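Local atomic coordinates of putative secreted protein (Streptomyces coelicolor A3, PDB entry 2QF9), a protein that is of unknown function but is probably secreted and belongs to the DUF305 family, whose helical fold is related to that of ferritin. Residues A[11-16]-A[59-64]; A[37-42]-A[111-116]; A[20-25]-A[99-104]. All coordinates share one frame; numbering follows the deposited sequence. Where two conformers were deposited one is given.

Interaction 1: A[11-16]-A[59-64]; sequences GFARDM and GWLDLW
A13 and L61 face each other across two helices, their CA atoms 7.2 Å apart. Segment 11-16 lies in helix 8-31, and segment 59-64 takes in the C-terminal end of helix 37-63. The contact is apolar and buried. The CB of A13 points at the isobutyl group of L61 and meets its branch point, with CB 3.8 Å from L61 CG. Both methyls of L61 also reach this one carbon. L61 CD1 lies 3.9 Å and L61 CD2 4.0 Å from A13 CB, so the fork of the leucine straddles the alanine methyl. L61 CG stands anti to its own carbonyl carbon (chi1 -71°), which sends the fork across to helix 8-31. The CD1 branch of L61 goes on to R14 and lies 3.9 Å from R14 CG. Here the two side chains cross at about a right angle. R14 adds only this aliphatic part. Its chain runs extended from CG to NE, and the guanidinium hydrogen-bonds the backbone oxygens of P67 and A5. Next to L61, W60 donates from NE1 to G59 O of the second subunit, and that subunit's W60 returns the same bond. The arrangement is side-chain packing between two antiparallel neighbouring helices of a helical bundle, consistent with the ferritin-like clan, in which a long crossover links the second and third long helices.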
loop_
_atom_site.group_PDB
_atom_site.type_symbol
_atom_site.label_atom_id
_atom_site.label_comp_id
_atom_site.label_asym_id
_atom_site.label_seq_id
_atom_site.Cartn_x
_atom_site.Cartn_y
_atom_site.Cartn_z
ATOM N N GLY A 11 -17.615 9.635 -4.484
ATOM C CA GLY A 11 -18.140 8.262 -4.538
ATOM C C GLY A 11 -17.135 7.305 -5.149
ATOM O O GLY A 11 -16.943 6.201 -4.638
ATOM N N PHE A 12 -16.488 7.721 -6.232
ATOM C CA PHE A 12 -15.477 6.867 -6.856
ATOM C C PHE A 12 -14.312 6.630 -5.898
ATOM O O PHE A 12 -13.868 5.494 -5.744
ATOM C CB PHE A 12 -14.988 7.421 -8.197
ATOM C CG PHE A 12 -13.897 6.594 -8.829
ATOM C CD1 PHE A 12 -14.200 5.402 -9.500
ATOM C CD2 PHE A 12 -12.562 7.003 -8.723
ATOM C CE1 PHE A 12 -13.170 4.647 -10.094
ATOM C CE2 PHE A 12 -11.523 6.264 -9.295
ATOM C CZ PHE A 12 -11.826 5.075 -9.988
ATOM N N ALA A 13 -13.843 7.693 -5.239
ATOM C CA ALA A 13 -12.768 7.561 -4.243
ATOM C C ALA A 13 -13.128 6.578 -3.126
ATOM O O ALA A 13 -12.301 5.720 -2.770
ATOM C CB ALA A 13 -12.371 8.926 -3.664
ATOM N N ARG A 14 -14.351 6.669 -2.592
ATOM C CA ARG A 14 -14.811 5.751 -1.539
ATOM C C ARG A 14 -14.886 4.308 -2.044
ATOM O O ARG A 14 -14.320 3.372 -1.433
ATOM C CB ARG A 14 -16.191 6.171 -1.012
ATOM C CG ARG A 14 -16.171 7.356 -0.074
ATOM C CD ARG A 14 -17.563 7.671 0.459
ATOM N NE ARG A 14 -17.539 8.898 1.249
ATOM C CZ ARG A 14 -18.056 10.071 0.881
ATOM N NH1 ARG A 14 -17.942 11.112 1.691
ATOM N NH2 ARG A 14 -18.701 10.202 -0.269
ATOM N N ASP A 15 -15.581 4.133 -3.166
ATOM C CA ASP A 15 -15.900 2.808 -3.703
ATOM C C ASP A 15 -14.655 2.123 -4.240
ATOM O O ASP A 15 -14.397 0.954 -3.927
ATOM C CB ASP A 15 -16.955 2.916 -4.807
ATOM C CG ASP A 15 -18.351 3.294 -4.275
ATOM O OD1 ASP A 15 -18.574 3.344 -3.049
ATOM O OD2 ASP A 15 -19.234 3.505 -5.122
HETATM N N MSE A 16 -13.859 2.848 -5.021
HETATM C CA MSE A 16 -12.671 2.226 -5.580
HETATM C C MSE A 16 -11.653 1.927 -4.471
HETATM O O MSE A 16 -10.890 0.966 -4.585
HETATM C CB MSE A 16 -12.082 3.062 -6.731
HETATM C CG MSE A 16 -10.999 2.354 -7.485
HETATM SE SE MSE A 16 -11.602 0.674 -8.353
HETATM C CE MSE A 16 -12.122 1.486 -9.999
ATOM N N GLY A 59 -6.390 9.878 0.718
ATOM C CA GLY A 59 -5.747 11.167 0.968
ATOM C C GLY A 59 -6.553 12.334 0.404
ATOM O O GLY A 59 -6.642 13.409 1.026
ATOM N N TRP A 60 -7.174 12.116 -0.756
ATOM C CA TRP A 60 -8.040 13.155 -1.344
ATOM C C TRP A 60 -9.263 13.381 -0.470
ATOM O O TRP A 60 -9.606 14.522 -0.140
ATOM C CB TRP A 60 -8.415 12.841 -2.804
ATOM C CG TRP A 60 -7.222 12.814 -3.741
ATOM C CD1 TRP A 60 -6.022 13.466 -3.575
ATOM C CD2 TRP A 60 -7.116 12.094 -4.973
ATOM N NE1 TRP A 60 -5.175 13.198 -4.640
ATOM C CE2 TRP A 60 -5.823 12.357 -5.507
ATOM C CE3 TRP A 60 -7.991 11.260 -5.687
ATOM C CZ2 TRP A 60 -5.382 11.810 -6.722
ATOM C CZ3 TRP A 60 -7.543 10.705 -6.904
ATOM C CH2 TRP A 60 -6.251 10.987 -7.402
ATOM N N LEU A 61 -9.907 12.291 -0.069
ATOM C CA LEU A 61 -11.094 12.393 0.783
ATOM C C LEU A 61 -10.745 13.144 2.075
ATOM O O LEU A 61 -11.498 14.006 2.525
ATOM C CB LEU A 61 -11.674 11.003 1.067
ATOM C CG LEU A 61 -12.358 10.310 -0.121
ATOM C CD1 LEU A 61 -12.628 8.847 0.208
ATOM C CD2 LEU A 61 -13.682 11.018 -0.500
ATOM N N ASP A 62 -9.577 12.836 2.641
ATOM C CA ASP A 62 -9.123 13.491 3.854
ATOM C C ASP A 62 -8.905 14.984 3.629
ATOM O O ASP A 62 -9.441 15.805 4.381
ATOM C CB ASP A 62 -7.858 12.814 4.376
ATOM C CG ASP A 62 -8.157 11.529 5.127
ATOM O OD1 ASP A 62 -9.358 11.237 5.391
ATOM O OD2 ASP A 62 -7.190 10.805 5.457
ATOM N N LEU A 63 -8.151 15.324 2.580
ATOM C CA LEU A 63 -7.861 16.715 2.229
ATOM C C LEU A 63 -9.167 17.508 1.981
ATOM O O LEU A 63 -9.283 18.697 2.356
ATOM C CB LEU A 63 -6.976 16.760 0.986
ATOM C CG LEU A 63 -6.401 18.102 0.516
ATOM C CD1 LEU A 63 -5.358 18.625 1.474
ATOM C CD2 LEU A 63 -5.773 17.942 -0.849
ATOM N N TRP A 64 -10.145 16.828 1.383
ATOM C CA TRP A 64 -11.450 17.416 1.094
ATOM C C TRP A 64 -12.409 17.428 2.295
ATOM O O TRP A 64 -13.539 17.919 2.173
ATOM C CB TRP A 64 -12.109 16.686 -0.075
ATOM C CG TRP A 64 -11.355 16.776 -1.379
ATOM C CD1 TRP A 64 -10.528 17.792 -1.790
ATOM C CD2 TRP A 64 -11.412 15.846 -2.466
ATOM N NE1 TRP A 64 -10.040 17.532 -3.042
ATOM C CE2 TRP A 64 -10.577 16.351 -3.491
ATOM C CE3 TRP A 64 -12.075 14.626 -2.668
ATOM C CZ2 TRP A 64 -10.381 15.670 -4.710
ATOM C CZ3 TRP A 64 -11.884 13.947 -3.887
ATOM C CH2 TRP A 64 -11.054 14.482 -4.892
#

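Interaction 2: A[37-42]-A[111-116]; sequences EEVRRL and QAEVYY. With EDO (1,2-ethanediol), chain D.
V39 and Y116 slide past each other in opposite directions, and E113 crosses V39 at a slant. V39 CG1 stands anti to the backbone N (chi1 170°) and approaches the tyrosine ring obliquely, 4.0 Å from Y116 CD2. It also reaches E113 CG. V39 CG2 lies against the stem of E113, 4.0 Å from E113 CG. L42, one turn on, comes to the ring at its edge, near the ring plane, with L42 CD2 4.4 Å from Y116 CE2. The polar ends on helix 109-137 have partners elsewhere. E113 OE1 makes a salt bridge to R168, which E38 OE1 also pairs with, and E113 OE2 hydrogen-bonds T34. The Y116 hydroxyl pairs with S27. Cutting V39 back to an alanine would probably open a gap between the Y116 ring and the E113 stem, taking away both methyl contacts. At the helix start sits an ethanediol, probably from the crystallisation liquor. E37 N donates to its O1 at 2.9 Å. E38 N donates to its O2 at 2.8 Å. Both bonds are nearly straight, and O1 also donates to E37 OE2. The axes of the two segments come within 10.7 Å at closest, at 40°. V30 of helix 8-31 packs on both V39 and Y116, and M26 on Y116, while M161 and L164 of helix 141-167 pack on L42.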
loop_
_atom_site.group_PDB
_atom_site.type_symbol
_atom_site.label_atom_id
_atom_site.label_comp_id
_atom_site.label_asym_id
_atom_site.label_seq_id
_atom_site.Cartn_x
_atom_site.Cartn_y
_atom_site.Cartn_z
ATOM N N GLU A 37 6.910 -17.932 -9.131
ATOM C CA GLU A 37 7.507 -16.589 -9.246
ATOM C C GLU A 37 6.666 -15.586 -10.061
ATOM O O GLU A 37 6.522 -14.425 -9.664
ATOM C CB GLU A 37 8.951 -16.675 -9.771
ATOM C CG GLU A 37 9.932 -17.281 -8.764
ATOM C CD GLU A 37 11.210 -17.828 -9.402
ATOM O OE1 GLU A 37 12.275 -17.233 -9.163
ATOM O OE2 GLU A 37 11.164 -18.860 -10.118
ATOM N N GLU A 38 6.110 -16.035 -11.184
ATOM C CA GLU A 38 5.307 -15.163 -12.065
ATOM C C GLU A 38 4.069 -14.646 -11.369
ATOM O O GLU A 38 3.797 -13.433 -11.371
ATOM C CB GLU A 38 4.858 -15.926 -13.302
ATOM C CG GLU A 38 5.870 -15.991 -14.397
ATOM C CD GLU A 38 5.293 -16.701 -15.582
ATOM O OE1 GLU A 38 4.768 -17.820 -15.398
ATOM O OE2 GLU A 38 5.336 -16.121 -16.683
ATOM N N VAL A 39 3.333 -15.558 -10.744
ATOM C CA VAL A 39 2.111 -15.162 -10.017
ATOM C C VAL A 39 2.458 -14.362 -8.761
ATOM O O VAL A 39 1.813 -13.344 -8.480
ATOM C CB VAL A 39 1.206 -16.389 -9.715
ATOM C CG1 VAL A 39 0.062 -16.023 -8.763
ATOM C CG2 VAL A 39 0.663 -16.944 -11.033
ATOM N N ARG A 40 3.495 -14.772 -8.030
ATOM C CA ARG A 40 3.926 -13.969 -6.873
ATOM C C ARG A 40 4.334 -12.551 -7.265
ATOM O O ARG A 40 4.004 -11.598 -6.531
ATOM C CB ARG A 40 5.048 -14.663 -6.086
ATOM C CG ARG A 40 4.530 -15.809 -5.205
ATOM C CD ARG A 40 5.647 -16.592 -4.539
ATOM N NE ARG A 40 6.735 -15.756 -4.008
ATOM C CZ ARG A 40 6.730 -15.190 -2.802
ATOM N NH1 ARG A 40 5.704 -15.349 -1.974
ATOM N NH2 ARG A 40 7.759 -14.473 -2.417
ATOM N N ARG A 41 5.010 -12.411 -8.414
ATOM C CA ARG A 41 5.449 -11.084 -8.888
ATOM C C ARG A 41 4.237 -10.249 -9.289
ATOM O O ARG A 41 4.159 -9.066 -8.951
ATOM C CB ARG A 41 6.453 -11.163 -10.046
ATOM C CG ARG A 41 6.838 -9.796 -10.605
ATOM C CD ARG A 41 7.619 -8.964 -9.592
ATOM N NE ARG A 41 7.555 -7.523 -9.865
ATOM C CZ ARG A 41 8.366 -6.598 -9.340
ATOM N NH1 ARG A 41 9.357 -6.936 -8.511
ATOM N NH2 ARG A 41 8.188 -5.320 -9.652
ATOM N N LEU A 42 3.297 -10.863 -10.016
ATOM C CA LEU A 42 2.090 -10.152 -10.412
ATOM C C LEU A 42 1.340 -9.667 -9.169
ATOM O O LEU A 42 0.932 -8.484 -9.096
ATOM C CB LEU A 42 1.190 -11.057 -11.258
ATOM C CG LEU A 42 -0.209 -10.512 -11.587
ATOM C CD1 LEU A 42 -0.148 -9.175 -12.385
ATOM C CD2 LEU A 42 -1.041 -11.598 -12.286
ATOM N N GLN A 111 -3.269 -24.685 -8.191
ATOM C CA GLN A 111 -4.702 -24.477 -7.983
ATOM C C GLN A 111 -4.973 -23.085 -7.386
ATOM O O GLN A 111 -5.916 -22.399 -7.802
ATOM C CB GLN A 111 -5.304 -25.564 -7.094
ATOM C CG GLN A 111 -5.452 -26.926 -7.744
ATOM C CD GLN A 111 -6.286 -27.878 -6.893
ATOM O OE1 GLN A 111 -6.721 -27.531 -5.791
ATOM N NE2 GLN A 111 -6.521 -29.085 -7.409
ATOM N N ALA A 112 -4.138 -22.676 -6.428
ATOM C CA ALA A 112 -4.231 -21.313 -5.869
ATOM C C ALA A 112 -3.921 -20.248 -6.922
ATOM O O ALA A 112 -4.601 -19.210 -6.986
ATOM C CB ALA A 112 -3.313 -21.166 -4.646
ATOM N N GLU A 113 -2.898 -20.491 -7.741
ATOM C CA GLU A 113 -2.552 -19.556 -8.821
ATOM C C GLU A 113 -3.744 -19.353 -9.763
ATOM O O GLU A 113 -4.146 -18.215 -10.060
ATOM C CB GLU A 113 -1.354 -20.087 -9.625
ATOM C CG GLU A 113 -0.058 -20.142 -8.829
ATOM C CD GLU A 113 0.924 -21.150 -9.413
ATOM O OE1 GLU A 113 1.027 -21.198 -10.648
ATOM O OE2 GLU A 113 1.570 -21.873 -8.632
ATOM N N VAL A 114 -4.324 -20.465 -10.214
ATOM C CA VAL A 114 -5.449 -20.401 -11.155
ATOM C C VAL A 114 -6.620 -19.654 -10.529
ATOM O O VAL A 114 -7.224 -18.772 -11.153
ATOM C CB VAL A 114 -5.849 -21.834 -11.587
ATOM C CG1 VAL A 114 -7.230 -21.861 -12.261
ATOM C CG2 VAL A 114 -4.753 -22.400 -12.530
ATOM N N TYR A 115 -6.935 -20.000 -9.296
ATOM C CA TYR A 115 -8.112 -19.415 -8.635
ATOM C C TYR A 115 -7.923 -17.913 -8.429
ATOM O O TYR A 115 -8.842 -17.139 -8.668
ATOM C CB TYR A 115 -8.408 -20.119 -7.317
ATOM C CG TYR A 115 -9.835 -19.875 -6.851
ATOM C CD1 TYR A 115 -10.915 -20.362 -7.600
ATOM C CD2 TYR A 115 -10.105 -19.175 -5.684
ATOM C CE1 TYR A 115 -12.230 -20.145 -7.187
ATOM C CE2 TYR A 115 -11.408 -18.947 -5.266
ATOM C CZ TYR A 115 -12.469 -19.437 -6.018
ATOM O OH TYR A 115 -13.780 -19.223 -5.631
ATOM N N TYR A 116 -6.711 -17.517 -8.044
ATOM C CA TYR A 116 -6.338 -16.102 -7.909
ATOM C C TYR A 116 -6.488 -15.369 -9.244
ATOM O O TYR A 116 -7.078 -14.287 -9.313
ATOM C CB TYR A 116 -4.889 -16.010 -7.420
ATOM C CG TYR A 116 -4.326 -14.618 -7.436
ATOM C CD1 TYR A 116 -4.679 -13.681 -6.445
ATOM C CD2 TYR A 116 -3.450 -14.210 -8.465
ATOM C CE1 TYR A 116 -4.156 -12.391 -6.459
ATOM C CE2 TYR A 116 -2.928 -12.922 -8.494
ATOM C CZ TYR A 116 -3.285 -12.009 -7.498
ATOM O OH TYR A 116 -2.762 -10.750 -7.510
HETATM C C1 EDO D . 8.336 -20.367 -11.859
HETATM O O1 EDO D . 8.527 -19.971 -10.478
HETATM C C2 EDO D . 7.937 -19.203 -12.772
HETATM O O2 EDO D . 6.758 -18.557 -12.260
#

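Interaction 3: A[20-25]-A[99-104]; sequences HQQAVE and AEMKKL
M101, a selenomethionine, reaches from helix 98-106 onto two side chains of helix 8-31, Q22 and E25. The contacts are van der Waals ones, made mostly by the aliphatic stems of the two polar residues, with the Q22 amide also touching. The terminal methyl is the foremost atom of M101. Its CE lies 3.4 Å from E25 CG and 3.9 Å from Q22 CG, and so touches both stems. The selenium follows behind and lies across Q22, with M101 SE 4.0 Å from Q22 CG. Nearer the base of the side chain, M101 CG lies 4.0 Å from Q22 NE2. Bends at chi2 (-66°) and chi3 (-76°) fold the M101 chain so that CE reaches the two stems. Q22 is straight beyond CG, and M101 crosses it at a slant. E25 bends at chi2 (65°), so its carboxylate turns off the line of its stem while CG meets the methyl. The polar interaction leads elsewhere. The amide oxygen of Q22 accepts from the N-H of A96, in the segment leading into helix 98-106. The CA atoms of E25 and M101 are 8.9 Å apart, and the M101 side chain spans about half of that distance. M26 and I29 of helix 8-31 also touch M101. H123 of helix 109-137 packs on Q22, and Y44 of the second subunit packs on E25.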
loop_
_atom_site.group_PDB
_atom_site.type_symbol
_atom_site.label_atom_id
_atom_site.label_comp_id
_atom_site.label_asym_id
_atom_site.label_seq_id
_atom_site.Cartn_x
_atom_site.Cartn_y
_atom_site.Cartn_z
ATOM N N HIS A 20 -10.043 -1.701 -4.230
ATOM C CA HIS A 20 -8.584 -1.850 -4.185
ATOM C C HIS A 20 -8.148 -2.658 -2.953
ATOM O O HIS A 20 -7.298 -3.564 -3.049
ATOM C CB HIS A 20 -7.920 -0.469 -4.167
ATOM C CG HIS A 20 -7.678 0.107 -5.531
ATOM N ND1 HIS A 20 -8.458 -0.201 -6.633
ATOM C CD2 HIS A 20 -6.738 0.977 -5.965
ATOM C CE1 HIS A 20 -7.981 0.434 -7.690
ATOM N NE2 HIS A 20 -6.950 1.166 -7.310
ATOM N N GLN A 21 -8.732 -2.334 -1.802
ATOM C CA GLN A 21 -8.431 -3.047 -0.562
ATOM C C GLN A 21 -8.547 -4.573 -0.733
ATOM O O GLN A 21 -7.691 -5.332 -0.249
ATOM C CB GLN A 21 -9.380 -2.586 0.546
ATOM C CG GLN A 21 -9.101 -3.225 1.887
ATOM C CD GLN A 21 -10.014 -2.672 2.968
ATOM O OE1 GLN A 21 -11.245 -2.821 2.908
ATOM N NE2 GLN A 21 -9.412 -2.024 3.971
ATOM N N GLN A 22 -9.615 -5.017 -1.398
ATOM C CA GLN A 22 -9.778 -6.453 -1.605
ATOM C C GLN A 22 -8.712 -7.049 -2.539
ATOM O O GLN A 22 -8.245 -8.172 -2.305
ATOM C CB GLN A 22 -11.182 -6.781 -2.090
ATOM C CG GLN A 22 -11.460 -8.288 -1.945
ATOM C CD GLN A 22 -12.760 -8.721 -2.562
ATOM O OE1 GLN A 22 -12.981 -8.568 -3.765
ATOM N NE2 GLN A 22 -13.635 -9.277 -1.732
ATOM N N ALA A 23 -8.336 -6.314 -3.590
ATOM C CA ALA A 23 -7.270 -6.793 -4.490
ATOM C C ALA A 23 -5.963 -6.988 -3.708
ATOM O O ALA A 23 -5.255 -7.998 -3.870
ATOM C CB ALA A 23 -7.037 -5.838 -5.623
ATOM N N VAL A 24 -5.623 -5.997 -2.890
ATOM C CA VAL A 24 -4.443 -6.088 -2.037
ATOM C C VAL A 24 -4.504 -7.358 -1.155
ATOM O O VAL A 24 -3.542 -8.131 -1.100
ATOM C CB VAL A 24 -4.261 -4.788 -1.188
ATOM C CG1 VAL A 24 -3.077 -4.946 -0.218
ATOM C CG2 VAL A 24 -4.083 -3.572 -2.136
ATOM N N GLU A 25 -5.632 -7.568 -0.479
ATOM C CA GLU A 25 -5.840 -8.746 0.372
ATOM C C GLU A 25 -5.686 -10.053 -0.426
ATOM O O GLU A 25 -5.000 -10.982 0.023
ATOM C CB GLU A 25 -7.217 -8.662 1.059
ATOM C CG GLU A 25 -7.623 -9.892 1.866
ATOM C CD GLU A 25 -6.740 -10.175 3.099
ATOM O OE1 GLU A 25 -5.743 -9.450 3.339
ATOM O OE2 GLU A 25 -7.059 -11.152 3.824
ATOM N N ALA A 99 -16.945 -16.183 0.523
ATOM C CA ALA A 99 -16.696 -17.622 0.300
ATOM C C ALA A 99 -15.538 -17.835 -0.689
ATOM O O ALA A 99 -14.750 -18.773 -0.554
ATOM C CB ALA A 99 -17.973 -18.327 -0.210
ATOM N N GLU A 100 -15.474 -16.966 -1.693
ATOM C CA GLU A 100 -14.376 -17.007 -2.683
ATOM C C GLU A 100 -13.036 -16.681 -2.015
ATOM O O GLU A 100 -12.008 -17.323 -2.276
ATOM C CB GLU A 100 -14.670 -16.017 -3.820
ATOM C CG GLU A 100 -15.717 -16.577 -4.800
ATOM C CD GLU A 100 -16.174 -15.578 -5.853
ATOM O OE1 GLU A 100 -16.080 -14.352 -5.640
ATOM O OE2 GLU A 100 -16.663 -16.045 -6.902
HETATM N N MSE A 101 -13.039 -15.667 -1.153
HETATM C CA MSE A 101 -11.815 -15.296 -0.416
HETATM C C MSE A 101 -11.357 -16.432 0.503
HETATM O O MSE A 101 -10.168 -16.726 0.587
HETATM C CB MSE A 101 -12.020 -14.007 0.383
HETATM C CG MSE A 101 -12.354 -12.796 -0.468
HETATM SE SE MSE A 101 -10.865 -12.265 -1.651
HETATM C CE MSE A 101 -9.727 -11.412 -0.282
ATOM N N LYS A 102 -12.303 -17.073 1.179
ATOM C CA LYS A 102 -12.000 -18.229 2.012
ATOM C C LYS A 102 -11.409 -19.371 1.173
ATOM O O LYS A 102 -10.392 -19.963 1.559
ATOM C CB LYS A 102 -13.252 -18.705 2.746
ATOM C CG LYS A 102 -13.018 -19.967 3.587
ATOM C CD LYS A 102 -14.314 -20.478 4.209
ATOM C CE LYS A 102 -14.006 -21.557 5.233
ATOM N NZ LYS A 102 -13.585 -22.800 4.544
ATOM N N LYS A 103 -12.041 -19.665 0.032
ATOM C CA LYS A 103 -11.611 -20.764 -0.822
ATOM C C LYS A 103 -10.172 -20.533 -1.256
ATOM O O LYS A 103 -9.347 -21.443 -1.178
ATOM C CB LYS A 103 -12.525 -20.930 -2.043
ATOM C CG LYS A 103 -12.131 -22.084 -2.929
ATOM C CD LYS A 103 -13.120 -22.248 -4.068
ATOM C CE LYS A 103 -12.451 -22.862 -5.297
ATOM N NZ LYS A 103 -12.071 -24.280 -5.107
ATOM N N LEU A 104 -9.865 -19.303 -1.677
ATOM C CA LEU A 104 -8.511 -18.965 -2.129
ATOM C C LEU A 104 -7.458 -19.353 -1.090
ATOM O O LEU A 104 -6.414 -19.935 -1.426
ATOM C CB LEU A 104 -8.395 -17.458 -2.454
ATOM C CG LEU A 104 -7.020 -16.980 -2.939
ATOM C CD1 LEU A 104 -6.613 -17.663 -4.242
ATOM C CD2 LEU A 104 -7.041 -15.473 -3.111
#

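The chain begins with helix 8-31, which supplies residues 11-16 to interaction 1 and then residues 20-25 to interaction 3. Helix 37-63 follows. Its start enters interaction 2, and its end closes the first loop back to 11-16. Residues 99-104 then close the longer loop to 20-25. Residues 111-116 close the last, back to 37-42. All three loops cross in pairs and none nests. Interactions 1 and 2 lie on opposite sides of the chain's centre, their centres 30 Å apart. Interactions 2 and 3 touch, with Y115 and L104 among the residues that meet. Together they tie helices 8-31, 37-63, 98-106 and 109-137.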